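Local coordinates for protein ATP-dependent RNA helicase HrpB (Escherichia coli, PDB 6EUD) that hydrolyses ATP to ADP and phosphate as a bacterial DExH-box NTPase of the DEAH/RHA helicase group and binds single-stranded RNA, at residues Leu641-Trp646 / Tyr650-Val655; Ala689-Leu694 / Arg701-Leu706; Pro707-Val712 / Arg717-Tyr722. All blocks are in the same frame, centred on the assembly; numbering follows the deposited sequence.

Interaction 1: Leu641-Trp646 / Tyr650-Val655; sequences LCAAKW and YDWPAV
The last turns of helix 631-646 meet the irregular segment 650-655, which doubles back along them after a three-residue turn, so that A644 and W652 approach to 5.7 Å between their CA atoms and L641 and V655 to 6.8 Å. W652 carries most of the contact. Its indole lies with one face against the helix, and CB of A643 sits over the six-membered ring, 3.6 Å from the centroid and only 15° off the ring normal, a CH-pi contact. The opposite face receives CB of Y650 from its own segment, so the A643 methyl covers one face centrally and the Y650 methylene lies near the rim of the other. With CG of W652 anti to the carbonyl carbon (chi1 -51°), the indole is placed with a face against A643. The five-membered ring reaches farther along the helix, bringing CD1 to 3.7 Å from CA of A644. One turn earlier, CD2 of L641 meets CG2 of V655 at 3.5 Å. NE1 of W652 comes within 3.3 Å of O of A643, but the angle is too poor for a bond; its hydrogen goes to O of L647, just past the helix end. The contact across the segments is therefore apolar, with the small A643 admitting the indole close to the helix backbone, while the indole N-H is satisfied by the turn that reverses the chain.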
loop_
_atom_site.group_PDB
_atom_site.type_symbol
_atom_site.label_atom_id
_atom_site.label_comp_id
_atom_site.label_asym_id
_atom_site.label_seq_id
_atom_site.Cartn_x
_atom_site.Cartn_y
_atom_site.Cartn_z
ATOM N N LEU A 641 -4.664 -30.623 9.403
ATOM C CA LEU A 641 -3.949 -29.537 10.043
ATOM C C LEU A 641 -2.550 -30.002 10.422
ATOM O O LEU A 641 -1.580 -29.278 10.167
ATOM C CB LEU A 641 -4.673 -29.034 11.294
ATOM C CG LEU A 641 -5.959 -28.233 11.127
ATOM C CD1 LEU A 641 -6.531 -27.843 12.502
ATOM C CD2 LEU A 641 -5.721 -27.007 10.251
ATOM N N CYS A 642 -2.450 -31.195 11.029
ATOM C CA CYS A 642 -1.154 -31.713 11.496
ATOM C C CYS A 642 -0.217 -32.065 10.348
ATOM O O CYS A 642 0.968 -31.772 10.425
ATOM C CB CYS A 642 -1.354 -32.929 12.401
ATOM S SG CYS A 642 -2.105 -32.430 13.966
ATOM N N ALA A 643 -0.747 -32.674 9.288
ATOM C CA ALA A 643 0.035 -32.947 8.071
ATOM C C ALA A 643 0.709 -31.694 7.533
ATOM O O ALA A 643 1.857 -31.749 7.089
ATOM C CB ALA A 643 -0.853 -33.558 6.981
ATOM N N ALA A 644 0.000 -30.563 7.568
ATOM C CA ALA A 644 0.565 -29.328 7.027
ATOM C C ALA A 644 1.724 -28.837 7.902
ATOM O O ALA A 644 2.630 -28.163 7.406
ATOM C CB ALA A 644 -0.504 -28.251 6.891
ATOM N N LYS A 645 1.702 -29.182 9.192
ATOM C CA LYS A 645 2.821 -28.860 10.083
ATOM C C LYS A 645 3.975 -29.847 9.935
ATOM O O LYS A 645 5.119 -29.454 9.839
ATOM C CB LYS A 645 2.377 -28.853 11.544
ATOM C CG LYS A 645 1.410 -27.772 11.898
ATOM C CD LYS A 645 1.172 -27.730 13.398
ATOM C CE LYS A 645 0.726 -29.070 13.959
ATOM N NZ LYS A 645 0.501 -28.956 15.425
ATOM N N TRP A 646 3.663 -31.137 9.932
ATOM C CA TRP A 646 4.692 -32.165 10.052
ATOM C C TRP A 646 5.206 -32.638 8.694
ATOM O O TRP A 646 6.336 -33.114 8.598
ATOM C CB TRP A 646 4.157 -33.366 10.837
ATOM C CG TRP A 646 3.589 -33.004 12.163
ATOM C CD1 TRP A 646 3.915 -31.919 12.933
ATOM C CD2 TRP A 646 2.571 -33.720 12.878
ATOM N NE1 TRP A 646 3.164 -31.926 14.085
ATOM C CE2 TRP A 646 2.337 -33.014 14.076
ATOM C CE3 TRP A 646 1.842 -34.879 12.621
ATOM C CZ2 TRP A 646 1.397 -33.438 15.009
ATOM C CZ3 TRP A 646 0.906 -35.302 13.560
ATOM C CH2 TRP A 646 0.693 -34.578 14.733
ATOM N N TYR A 650 4.448 -31.194 1.249
ATOM C CA TYR A 650 3.316 -31.508 0.370
ATOM C C TYR A 650 2.251 -30.419 0.415
ATOM O O TYR A 650 2.227 -29.600 1.338
ATOM C CB TYR A 650 2.698 -32.850 0.747
ATOM C CG TYR A 650 3.715 -33.948 0.808
ATOM C CD1 TYR A 650 4.265 -34.468 -0.351
ATOM C CD2 TYR A 650 4.146 -34.454 2.028
ATOM C CE1 TYR A 650 5.189 -35.470 -0.295
ATOM C CE2 TYR A 650 5.066 -35.448 2.087
ATOM C CZ TYR A 650 5.591 -35.960 0.930
ATOM O OH TYR A 650 6.540 -36.961 0.993
ATOM N N ASP A 651 1.370 -30.412 -0.581
ATOM C CA ASP A 651 0.360 -29.368 -0.667
ATOM C C ASP A 651 -0.940 -29.771 0.007
ATOM O O ASP A 651 -1.902 -30.148 -0.656
ATOM C CB ASP A 651 0.106 -28.991 -2.123
ATOM C CG ASP A 651 1.285 -28.277 -2.749
ATOM O OD1 ASP A 651 1.849 -27.374 -2.090
ATOM O OD2 ASP A 651 1.655 -28.627 -3.890
ATOM N N TRP A 652 -0.971 -29.675 1.331
ATOM C CA TRP A 652 -2.175 -30.010 2.072
ATOM C C TRP A 652 -3.147 -28.836 1.993
ATOM O O TRP A 652 -2.731 -27.679 2.035
ATOM C CB TRP A 652 -1.848 -30.370 3.537
ATOM C CG TRP A 652 -0.760 -31.391 3.652
ATOM C CD1 TRP A 652 0.566 -31.147 3.853
ATOM C CD2 TRP A 652 -0.888 -32.821 3.517
ATOM N NE1 TRP A 652 1.267 -32.326 3.861
ATOM C CE2 TRP A 652 0.401 -33.365 3.661
ATOM C CE3 TRP A 652 -1.967 -33.682 3.291
ATOM C CZ2 TRP A 652 0.645 -34.736 3.595
ATOM C CZ3 TRP A 652 -1.725 -35.036 3.224
ATOM C CH2 TRP A 652 -0.427 -35.555 3.376
ATOM N N PRO A 653 -4.445 -29.129 1.855
ATOM C CA PRO A 653 -5.485 -28.095 1.845
ATOM C C PRO A 653 -5.654 -27.405 3.187
ATOM O O PRO A 653 -5.569 -28.034 4.236
ATOM C CB PRO A 653 -6.755 -28.874 1.476
ATOM C CG PRO A 653 -6.476 -30.247 1.895
ATOM C CD PRO A 653 -5.013 -30.458 1.600
ATOM N N ALA A 654 -5.883 -26.104 3.141
ATOM C CA ALA A 654 -6.265 -25.373 4.323
ATOM C C ALA A 654 -7.648 -25.858 4.760
ATOM O O ALA A 654 -8.538 -26.050 3.932
ATOM C CB ALA A 654 -6.266 -23.883 4.054
ATOM N N VAL A 655 -7.812 -26.073 6.057
ATOM C CA VAL A 655 -9.061 -26.576 6.594
ATOM C C VAL A 655 -9.426 -25.840 7.868
ATOM O O VAL A 655 -10.100 -26.380 8.735
ATOM C CB VAL A 655 -8.987 -28.090 6.875
ATOM C CG1 VAL A 655 -8.904 -28.856 5.568
ATOM C CG2 VAL A 655 -7.792 -28.404 7.778
#

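Interaction 2: Ala689-Leu694 / Arg701-Leu706; sequences ALRGLL and RLDSEL
Helix 686-692 and the short stretch that follows it face the C-terminal turns of helix 696-705 with the backbones well apart: the nearest CA atoms, those of L694 and L702, are 9.2 Å from each other, and side chains alone make the contact. One contact is a salt bridge. R691 sends NH2 to OD2 of D703 at 2.8 Å, with a bent N-H...O angle of 137°. CG of R691 is anti to the backbone N (chi1 -163°) and the chain stays extended as far as NE, which lets the arginine reach D703. The acceptor lies near the guanidinium plane, at its edge, whereas the donor meets OD2 from above the carboxylate plane, 37° out of it; this single short N-O approach is not a two-pronged pairing. The second contact is apolar: CD1 of L694 touches CD2 of L702 at 4.1 Å, the two side chains crossing at about a right angle. The areas buried agree with so sparse a contact, 124 Å² in all. OD1 of D703 has a long, weak ion pair with R639; the carboxylate thus has R691 and, more distantly, R639 nearby, which would probably favour its charged form. Helix 631-646 packs beside both segments, L636 touching L690 and L702, and L640 also touching L702; L706, the first residue to leave helical geometry, packs on C642 of that same helix.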
loop_
_atom_site.group_PDB
_atom_site.type_symbol
_atom_site.label_atom_id
_atom_site.label_comp_id
_atom_site.label_asym_id
_atom_site.label_seq_id
_atom_site.Cartn_x
_atom_site.Cartn_y
_atom_site.Cartn_z
ATOM N N ALA A 689 -16.300 -35.495 2.039
ATOM C CA ALA A 689 -16.140 -34.217 1.350
ATOM C C ALA A 689 -14.758 -33.624 1.606
ATOM O O ALA A 689 -14.079 -33.213 0.670
ATOM C CB ALA A 689 -17.228 -33.236 1.773
ATOM N N LEU A 690 -14.345 -33.579 2.869
ATOM C CA LEU A 690 -12.979 -33.177 3.212
ATOM C C LEU A 690 -11.921 -34.049 2.527
ATOM O O LEU A 690 -10.945 -33.548 1.971
ATOM C CB LEU A 690 -12.781 -33.221 4.720
ATOM C CG LEU A 690 -13.448 -32.081 5.484
ATOM C CD1 LEU A 690 -13.206 -32.261 6.952
ATOM C CD2 LEU A 690 -12.893 -30.750 5.007
ATOM N N ARG A 691 -12.127 -35.362 2.552
ATOM C CA ARG A 691 -11.181 -36.290 1.940
ATOM C C ARG A 691 -11.142 -36.074 0.424
ATOM O O ARG A 691 -10.129 -36.344 -0.234
ATOM C CB ARG A 691 -11.562 -37.731 2.290
ATOM C CG ARG A 691 -10.482 -38.737 2.064
ATOM C CD ARG A 691 -10.878 -40.076 2.637
ATOM N NE ARG A 691 -9.740 -40.991 2.647
ATOM C CZ ARG A 691 -9.437 -41.801 1.641
ATOM N NH1 ARG A 691 -10.201 -41.810 0.556
ATOM N NH2 ARG A 691 -8.384 -42.603 1.722
ATOM N N GLY A 692 -12.246 -35.561 -0.118
ATOM C CA GLY A 692 -12.347 -35.252 -1.532
ATOM C C GLY A 692 -11.370 -34.170 -1.945
ATOM O O GLY A 692 -10.984 -34.103 -3.113
ATOM N N LEU A 693 -10.953 -33.333 -0.991
ATOM C CA LEU A 693 -9.935 -32.290 -1.246
ATOM C C LEU A 693 -8.557 -32.855 -1.669
ATOM O O LEU A 693 -7.718 -32.114 -2.177
ATOM C CB LEU A 693 -9.758 -31.404 -0.004
ATOM C CG LEU A 693 -10.995 -30.554 0.344
ATOM C CD1 LEU A 693 -10.914 -29.897 1.720
ATOM C CD2 LEU A 693 -11.192 -29.504 -0.713
ATOM N N LEU A 694 -8.328 -34.155 -1.464
ATOM C CA LEU A 694 -7.036 -34.767 -1.755
ATOM C C LEU A 694 -7.136 -35.662 -2.957
ATOM O O LEU A 694 -8.135 -36.364 -3.120
ATOM C CB LEU A 694 -6.540 -35.592 -0.572
ATOM C CG LEU A 694 -6.404 -34.881 0.769
ATOM C CD1 LEU A 694 -6.042 -35.906 1.822
ATOM C CD2 LEU A 694 -5.358 -33.797 0.692
ATOM N N ARG A 701 -1.123 -41.187 1.126
ATOM C CA ARG A 701 -0.099 -40.582 1.981
ATOM C C ARG A 701 -0.655 -40.249 3.381
ATOM O O ARG A 701 -0.060 -40.613 4.395
ATOM C CB ARG A 701 0.474 -39.330 1.319
ATOM C CG ARG A 701 1.813 -38.880 1.877
ATOM C CD ARG A 701 2.386 -37.719 1.079
ATOM N NE ARG A 701 2.425 -37.979 -0.365
ATOM C CZ ARG A 701 3.387 -38.669 -0.978
ATOM N NH1 ARG A 701 4.388 -39.191 -0.279
ATOM N NH2 ARG A 701 3.345 -38.850 -2.293
ATOM N N LEU A 702 -1.800 -39.577 3.440
ATOM C CA LEU A 702 -2.396 -39.263 4.730
ATOM C C LEU A 702 -2.796 -40.539 5.504
ATOM O O LEU A 702 -2.565 -40.641 6.716
ATOM C CB LEU A 702 -3.611 -38.352 4.557
ATOM C CG LEU A 702 -4.119 -37.770 5.877
ATOM C CD1 LEU A 702 -3.093 -36.788 6.455
ATOM C CD2 LEU A 702 -5.458 -37.099 5.694
ATOM N N ASP A 703 -3.371 -41.522 4.823
ATOM C CA ASP A 703 -3.753 -42.768 5.514
ATOM C C ASP A 703 -2.542 -43.503 6.076
ATOM O O ASP A 703 -2.630 -44.227 7.061
ATOM C CB ASP A 703 -4.520 -43.709 4.583
ATOM C CG ASP A 703 -5.978 -43.309 4.418
ATOM O OD1 ASP A 703 -6.443 -42.423 5.168
ATOM O OD2 ASP A 703 -6.666 -43.894 3.549
ATOM N N SER A 704 -1.403 -43.303 5.440
ATOM C CA SER A 704 -0.186 -43.994 5.834
ATOM C C SER A 704 0.682 -43.200 6.829
ATOM O O SER A 704 1.231 -43.773 7.778
ATOM C CB SER A 704 0.643 -44.330 4.592
ATOM O OG SER A 704 1.897 -44.830 5.002
ATOM N N GLU A 705 0.810 -41.892 6.607
ATOM C CA GLU A 705 1.717 -41.081 7.405
ATOM C C GLU A 705 1.056 -40.511 8.650
ATOM O O GLU A 705 1.729 -40.281 9.653
ATOM C CB GLU A 705 2.301 -39.948 6.566
ATOM C CG GLU A 705 3.191 -40.425 5.438
ATOM C CD GLU A 705 4.219 -41.454 5.900
ATOM O OE1 GLU A 705 4.780 -41.298 7.009
ATOM O OE2 GLU A 705 4.472 -42.424 5.150
ATOM N N LEU A 706 -0.254 -40.276 8.577
ATOM C CA LEU A 706 -1.026 -39.865 9.748
ATOM C C LEU A 706 -2.236 -40.771 9.885
ATOM O O LEU A 706 -3.369 -40.325 9.727
ATOM C CB LEU A 706 -1.473 -38.405 9.652
ATOM C CG LEU A 706 -0.425 -37.302 9.861
ATOM C CD1 LEU A 706 0.476 -37.111 8.624
ATOM C CD2 LEU A 706 -1.123 -35.984 10.210
#

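Interaction 3: Pro707-Val712 / Arg717-Tyr722; sequences PAHYTV and RIAIRY
A beta hairpin, strands 709-711 and 717-721, lies at the edge of the mixed sheet in the C-terminal region, with 709-711 outermost and 717-721 pairing on with 729-733; the short strand axes approach to 4.3 Å at 140°, antiparallel with a marked twist. Y710 and I718 make the hydrogen-bonded pair, N of Y710 to O of I718 at 2.7 Å (169°) and N of I718 to O of Y710 at 2.8 Å. H709 with A719 and T711 with R717 are non-hydrogen-bonded pairs, and beyond them N of I720 reaches O of A708 at 2.9 Å. On the face bearing Y710 and I718, CD1 of I720 lies 3.8 Å from CB of Y710, and L730 of the next strand touches all three residues. On the other face, the bent R717 chain brings NE to OG1 of T711 in a weak bond of 3.4 Å, with CB of H709 over one guanidinium face. Y722 closes the open end, its OH donating to O of P707 at 2.7 Å. A phenylalanine here would probably leave the P707 carbonyl without this donor. The hydroxyl meets that oxygen from 35° above the carbonyl plane, with the oxygen at the edge of the Y722 ring.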
loop_
_atom_site.group_PDB
_atom_site.type_symbol
_atom_site.label_atom_id
_atom_site.label_comp_id
_atom_site.label_asym_id
_atom_site.label_seq_id
_atom_site.Cartn_x
_atom_site.Cartn_y
_atom_site.Cartn_z
ATOM N N PRO A 707 -1.987 -42.048 10.192
ATOM C CA PRO A 707 -3.024 -43.083 10.203
ATOM C C PRO A 707 -4.034 -42.879 11.325
ATOM O O PRO A 707 -3.663 -42.346 12.385
ATOM C CB PRO A 707 -2.221 -44.371 10.432
ATOM C CG PRO A 707 -1.044 -43.909 11.278
ATOM C CD PRO A 707 -0.693 -42.541 10.727
ATOM N N ALA A 708 -5.278 -43.306 11.107
ATOM C CA ALA A 708 -6.311 -43.169 12.127
ATOM C C ALA A 708 -6.053 -44.124 13.268
ATOM O O ALA A 708 -6.382 -43.815 14.414
ATOM C CB ALA A 708 -7.712 -43.411 11.539
ATOM N N HIS A 709 -5.476 -45.285 12.948
ATOM C CA HIS A 709 -5.122 -46.299 13.935
ATOM C C HIS A 709 -3.669 -46.700 13.804
ATOM O O HIS A 709 -3.123 -46.706 12.698
ATOM C CB HIS A 709 -5.991 -47.547 13.783
ATOM C CG HIS A 709 -7.430 -47.330 14.117
ATOM N ND1 HIS A 709 -8.334 -46.809 13.215
ATOM C CD2 HIS A 709 -8.121 -47.551 15.262
ATOM C CE1 HIS A 709 -9.519 -46.722 13.790
ATOM N NE2 HIS A 709 -9.417 -47.165 15.029
ATOM N N TYR A 710 -3.047 -47.045 14.932
ATOM C CA TYR A 710 -1.693 -47.596 14.951
ATOM C C TYR A 710 -1.781 -49.088 15.342
ATOM O O TYR A 710 -2.517 -49.447 16.275
ATOM C CB TYR A 710 -0.795 -46.807 15.922
ATOM C CG TYR A 710 0.659 -47.254 15.939
ATOM C CD1 TYR A 710 1.574 -46.742 15.018
ATOM C CD2 TYR A 710 1.121 -48.172 16.889
ATOM C CE1 TYR A 710 2.911 -47.147 15.020
ATOM C CE2 TYR A 710 2.458 -48.587 16.908
ATOM C CZ TYR A 710 3.345 -48.077 15.970
ATOM O OH TYR A 710 4.657 -48.482 15.975
ATOM N N THR A 711 -1.071 -49.961 14.621
ATOM C CA THR A 711 -1.021 -51.384 14.994
ATOM C C THR A 711 0.127 -51.639 15.973
ATOM O O THR A 711 1.296 -51.467 15.626
ATOM C CB THR A 711 -0.831 -52.319 13.781
ATOM O OG1 THR A 711 -1.819 -52.038 12.789
ATOM C CG2 THR A 711 -0.936 -53.791 14.216
ATOM N N VAL A 712 -0.211 -52.034 17.195
ATOM C CA VAL A 712 0.785 -52.294 18.239
ATOM C C VAL A 712 1.361 -53.727 18.108
ATOM O O VAL A 712 0.890 -54.511 17.282
ATOM C CB VAL A 712 0.163 -52.069 19.641
ATOM C CG1 VAL A 712 -0.088 -50.593 19.872
ATOM C CG2 VAL A 712 -1.119 -52.856 19.780
ATOM N N ARG A 717 -5.332 -52.844 16.862
ATOM C CA ARG A 717 -5.353 -51.564 16.169
ATOM C C ARG A 717 -5.863 -50.483 17.114
ATOM O O ARG A 717 -7.060 -50.426 17.380
ATOM C CB ARG A 717 -6.220 -51.644 14.910
ATOM C CG ARG A 717 -5.929 -52.872 14.052
ATOM C CD ARG A 717 -6.127 -52.577 12.592
ATOM N NE ARG A 717 -5.174 -51.569 12.145
ATOM C CZ ARG A 717 -5.374 -50.744 11.122
ATOM N NH1 ARG A 717 -6.506 -50.783 10.427
ATOM N NH2 ARG A 717 -4.442 -49.863 10.806
ATOM N N ILE A 718 -4.951 -49.642 17.622
ATOM C CA ILE A 718 -5.305 -48.615 18.598
ATOM C C ILE A 718 -5.438 -47.235 17.918
ATOM O O ILE A 718 -4.580 -46.836 17.114
ATOM C CB ILE A 718 -4.268 -48.526 19.740
ATOM C CG1 ILE A 718 -3.919 -49.915 20.297
ATOM C CG2 ILE A 718 -4.769 -47.609 20.842
ATOM C CD1 ILE A 718 -5.115 -50.720 20.774
ATOM N N ALA A 719 -6.517 -46.524 18.240
ATOM C CA ALA A 719 -6.808 -45.224 17.648
ATOM C C ALA A 719 -5.789 -44.184 18.079
ATOM O O ALA A 719 -5.469 -44.071 19.259
ATOM C CB ALA A 719 -8.205 -44.766 18.032
ATOM N N ILE A 720 -5.273 -43.433 17.118
ATOM C CA ILE A 720 -4.448 -42.284 17.426
ATOM C C ILE A 720 -5.345 -41.050 17.598
ATOM O O ILE A 720 -6.259 -40.831 16.810
ATOM C CB ILE A 720 -3.417 -42.052 16.323
ATOM C CG1 ILE A 720 -2.455 -43.249 16.236
ATOM C CG2 ILE A 720 -2.686 -40.742 16.539
ATOM C CD1 ILE A 720 -1.349 -43.073 15.187
ATOM N N ARG A 721 -5.093 -40.263 18.635
ATOM C CA ARG A 721 -5.908 -39.098 18.934
ATOM C C ARG A 721 -5.164 -37.845 18.485
ATOM O O ARG A 721 -4.183 -37.416 19.107
ATOM C CB ARG A 721 -6.238 -39.043 20.440
ATOM C CG ARG A 721 -7.344 -38.050 20.847
ATOM C CD ARG A 721 -7.072 -37.432 22.245
ATOM N NE ARG A 721 -6.693 -38.468 23.196
ATOM C CZ ARG A 721 -5.838 -38.308 24.201
ATOM N NH1 ARG A 721 -5.242 -37.141 24.419
ATOM N NH2 ARG A 721 -5.572 -39.338 24.985
ATOM N N TYR A 722 -5.601 -37.265 17.377
ATOM C CA TYR A 722 -4.932 -36.069 16.895
ATOM C C TYR A 722 -5.531 -34.835 17.538
ATOM O O TYR A 722 -6.653 -34.852 18.053
ATOM C CB TYR A 722 -5.018 -35.970 15.373
ATOM C CG TYR A 722 -4.258 -37.062 14.663
ATOM C CD1 TYR A 722 -2.931 -36.889 14.298
ATOM C CD2 TYR A 722 -4.863 -38.287 14.389
ATOM C CE1 TYR A 722 -2.237 -37.901 13.656
ATOM C CE2 TYR A 722 -4.188 -39.287 13.745
ATOM C CZ TYR A 722 -2.878 -39.089 13.383
ATOM O OH TYR A 722 -2.206 -40.089 12.754
#

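Overall arrangement
The three contacts follow one another along the chain without interleaving and lie on the same side of its centre, about 30, 38 and 48 Å from it, centre to centre. Interactions 1 and 2 are 10 Å apart between centres and touch at their border: CD2 of L706 lies 3.5 Å from N of A643, and CD2 of L694 is 3.5 Å from CD of P653. Interactions 2 and 3 are 15 Å apart; where helix 696-705 passes into strand 709-711, OH of Y722 also comes 3.3 Å from O of L706, a possible alternative acceptor. Interactions 1 and 3, 19 Å apart, meet through W646 and Y722. All three lie away from the predicted ATP site and the DEFH box.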